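Local structure of alkaline phosphatase (Antarctic bacterium, 2W5V) at residues N293-V298 and E352-I357. The protein probably hydrolyses phosphate monoesters as a zinc- and magnesium-dependent alkaline phosphatase of the alkaline phosphatase family. The protein carries 1 engineered substitution. Sequence-based numbering, arbitrary orientation.
Sequences NTLVIV and EEFIGI
Phe-354 reaches from the turn that precedes strand 356-359 and brings the far end of its ring to Leu-295 and Ile-297 on strand 294-299, a compact example of one aromatic side chain bridging two aliphatic ones. Its CB points toward the strand, and with CG anti to the carbonyl carbon (chi1 -63°) the ring extends toward Leu-295 and Ile-297. The outer ring atoms do the touching. Phe-354 CE1 meets Leu-295 CD2 at 3.9 Å, an oblique approach in which the two side chains come from opposite directions. CE2 of Phe-354 lies 3.7 Å from Ile-297 CD1, and its CZ, at the tip, 3.5 Å from the same methyl. The side chains of Ile-297 and Phe-354 cross at about a right angle, with Ile-297 CG1 over one ring face, offset toward the rim. Leu-295 and Ile-297 share a side of the sheet that helix 362-371 covers through Val-370 and Ile-367; Lys-366 of that helix touches Phe-354. With an alanine here the ring is lost, which would probably open a gap beside Leu-295 CD2 and Ile-297 CD1. All three residues are buried and the contact is wholly apolar, so shape and exclusion of water, rather than polar pairing, join this turn to the central sheet.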
loop_
_atom_site.group_PDB
_atom_site.type_symbol
_atom_site.label_atom_id
_atom_site.label_comp_id
_atom_site.label_asym_id
_atom_site.label_seq_id
_atom_site.Cartn_x
_atom_site.Cartn_y
_atom_site.Cartn_z
ATOM N N ASN B 293 -17.891 -2.127 -20.495
ATOM C CA ASN B 293 -19.015 -2.190 -19.560
ATOM C C ASN B 293 -18.693 -3.051 -18.351
ATOM O O ASN B 293 -19.598 -3.537 -17.668
ATOM C CB ASN B 293 -20.254 -2.774 -20.246
ATOM C CG ASN B 293 -20.803 -1.874 -21.330
ATOM O OD1 ASN B 293 -20.972 -0.672 -21.124
ATOM N ND2 ASN B 293 -21.093 -2.453 -22.493
ATOM N N THR B 294 -17.404 -3.248 -18.092
ATOM C CA THR B 294 -16.975 -4.187 -17.059
ATOM C C THR B 294 -16.091 -3.528 -16.006
ATOM O O THR B 294 -15.112 -2.843 -16.328
ATOM C CB THR B 294 -16.201 -5.372 -17.680
ATOM O OG1 THR B 294 -17.045 -6.053 -18.617
ATOM C CG2 THR B 294 -15.738 -6.352 -16.607
ATOM N N LEU B 295 -16.444 -3.750 -14.746
ATOM C CA LEU B 295 -15.653 -3.266 -13.623
ATOM C C LEU B 295 -14.737 -4.379 -13.134
ATOM O O LEU B 295 -15.188 -5.481 -12.833
ATOM C CB LEU B 295 -16.576 -2.817 -12.491
ATOM C CG LEU B 295 -15.922 -2.592 -11.128
ATOM C CD1 LEU B 295 -15.073 -1.314 -11.136
ATOM C CD2 LEU B 295 -16.974 -2.545 -10.025
ATOM N N VAL B 296 -13.447 -4.093 -13.065
ATOM C CA VAL B 296 -12.486 -5.055 -12.551
ATOM C C VAL B 296 -11.943 -4.555 -11.225
ATOM O O VAL B 296 -11.412 -3.447 -11.143
ATOM C CB VAL B 296 -11.312 -5.243 -13.515
ATOM C CG1 VAL B 296 -10.313 -6.226 -12.932
ATOM C CG2 VAL B 296 -11.802 -5.709 -14.889
ATOM N N ILE B 297 -12.084 -5.378 -10.191
ATOM C CA ILE B 297 -11.586 -5.055 -8.863
ATOM C C ILE B 297 -10.540 -6.081 -8.463
ATOM O O ILE B 297 -10.764 -7.285 -8.588
ATOM C CB ILE B 297 -12.708 -5.098 -7.810
ATOM C CG1 ILE B 297 -13.831 -4.126 -8.183
ATOM C CG2 ILE B 297 -12.145 -4.782 -6.426
ATOM C CD1 ILE B 297 -15.172 -4.514 -7.583
ATOM N N VAL B 298 -9.397 -5.600 -7.992
ATOM C CA VAL B 298 -8.316 -6.474 -7.537
ATOM C C VAL B 298 -7.961 -6.128 -6.098
ATOM O O VAL B 298 -7.685 -4.962 -5.779
ATOM C CB VAL B 298 -7.036 -6.301 -8.383
ATOM C CG1 VAL B 298 -5.912 -7.149 -7.801
ATOM C CG2 VAL B 298 -7.286 -6.675 -9.853
ATOM N N GLU B 352 -14.229 4.469 -9.463
ATOM C CA GLU B 352 -13.892 5.576 -8.563
ATOM C C GLU B 352 -14.480 5.360 -7.160
ATOM O O GLU B 352 -14.008 5.932 -6.187
ATOM C CB GLU B 352 -14.388 6.914 -9.125
ATOM C CG GLU B 352 -13.729 7.362 -10.432
ATOM C CD GLU B 352 -14.223 6.607 -11.671
ATOM O OE1 GLU B 352 -15.195 5.812 -11.581
ATOM O OE2 GLU B 352 -13.628 6.819 -12.750
ATOM N N GLU B 353 -15.524 4.545 -7.067
ATOM C CA GLU B 353 -16.148 4.270 -5.778
ATOM C C GLU B 353 -15.187 3.582 -4.808
ATOM O O GLU B 353 -15.383 3.627 -3.589
ATOM C CB GLU B 353 -17.399 3.405 -5.972
ATOM C CG GLU B 353 -18.169 3.141 -4.688
ATOM C CD GLU B 353 -18.698 4.417 -4.051
ATOM O OE1 GLU B 353 -19.108 5.330 -4.800
ATOM O OE2 GLU B 353 -18.710 4.504 -2.802
ATOM N N PHE B 354 -14.135 2.967 -5.341
ATOM C CA PHE B 354 -13.268 2.128 -4.514
ATOM C C PHE B 354 -12.003 2.812 -3.979
ATOM O O PHE B 354 -11.129 2.135 -3.430
ATOM C CB PHE B 354 -12.908 0.842 -5.268
ATOM C CG PHE B 354 -14.100 -0.016 -5.562
ATOM C CD1 PHE B 354 -14.933 0.278 -6.633
ATOM C CD2 PHE B 354 -14.427 -1.080 -4.733
ATOM C CE1 PHE B 354 -16.055 -0.494 -6.894
ATOM C CE2 PHE B 354 -15.553 -1.853 -4.984
ATOM C CZ PHE B 354 -16.370 -1.554 -6.060
ATOM N N ILE B 355 -11.907 4.134 -4.106
ATOM C CA ILE B 355 -10.730 4.854 -3.600
ATOM C C ILE B 355 -10.877 5.184 -2.113
ATOM O O ILE B 355 -11.869 4.825 -1.490
ATOM C CB ILE B 355 -10.437 6.130 -4.411
ATOM C CG1 ILE B 355 -11.540 7.174 -4.218
ATOM C CG2 ILE B 355 -10.252 5.791 -5.897
ATOM C CD1 ILE B 355 -11.313 8.443 -5.037
ATOM N N GLY B 356 -9.888 5.852 -1.532
ATOM C CA GLY B 356 -9.925 6.116 -0.104
ATOM C C GLY B 356 -9.659 4.882 0.752
ATOM O O GLY B 356 -9.187 3.847 0.267
ATOM N N ILE B 357 -9.966 4.992 2.038
ATOM C CA ILE B 357 -9.640 3.941 2.997
ATOM C C ILE B 357 -10.921 3.503 3.681
ATOM O O ILE B 357 -11.719 4.345 4.099
ATOM C CB ILE B 357 -8.654 4.459 4.060
ATOM C CG1 ILE B 357 -7.390 5.002 3.379
ATOM C CG2 ILE B 357 -8.312 3.355 5.074
ATOM C CD1 ILE B 357 -6.290 5.481 4.372
#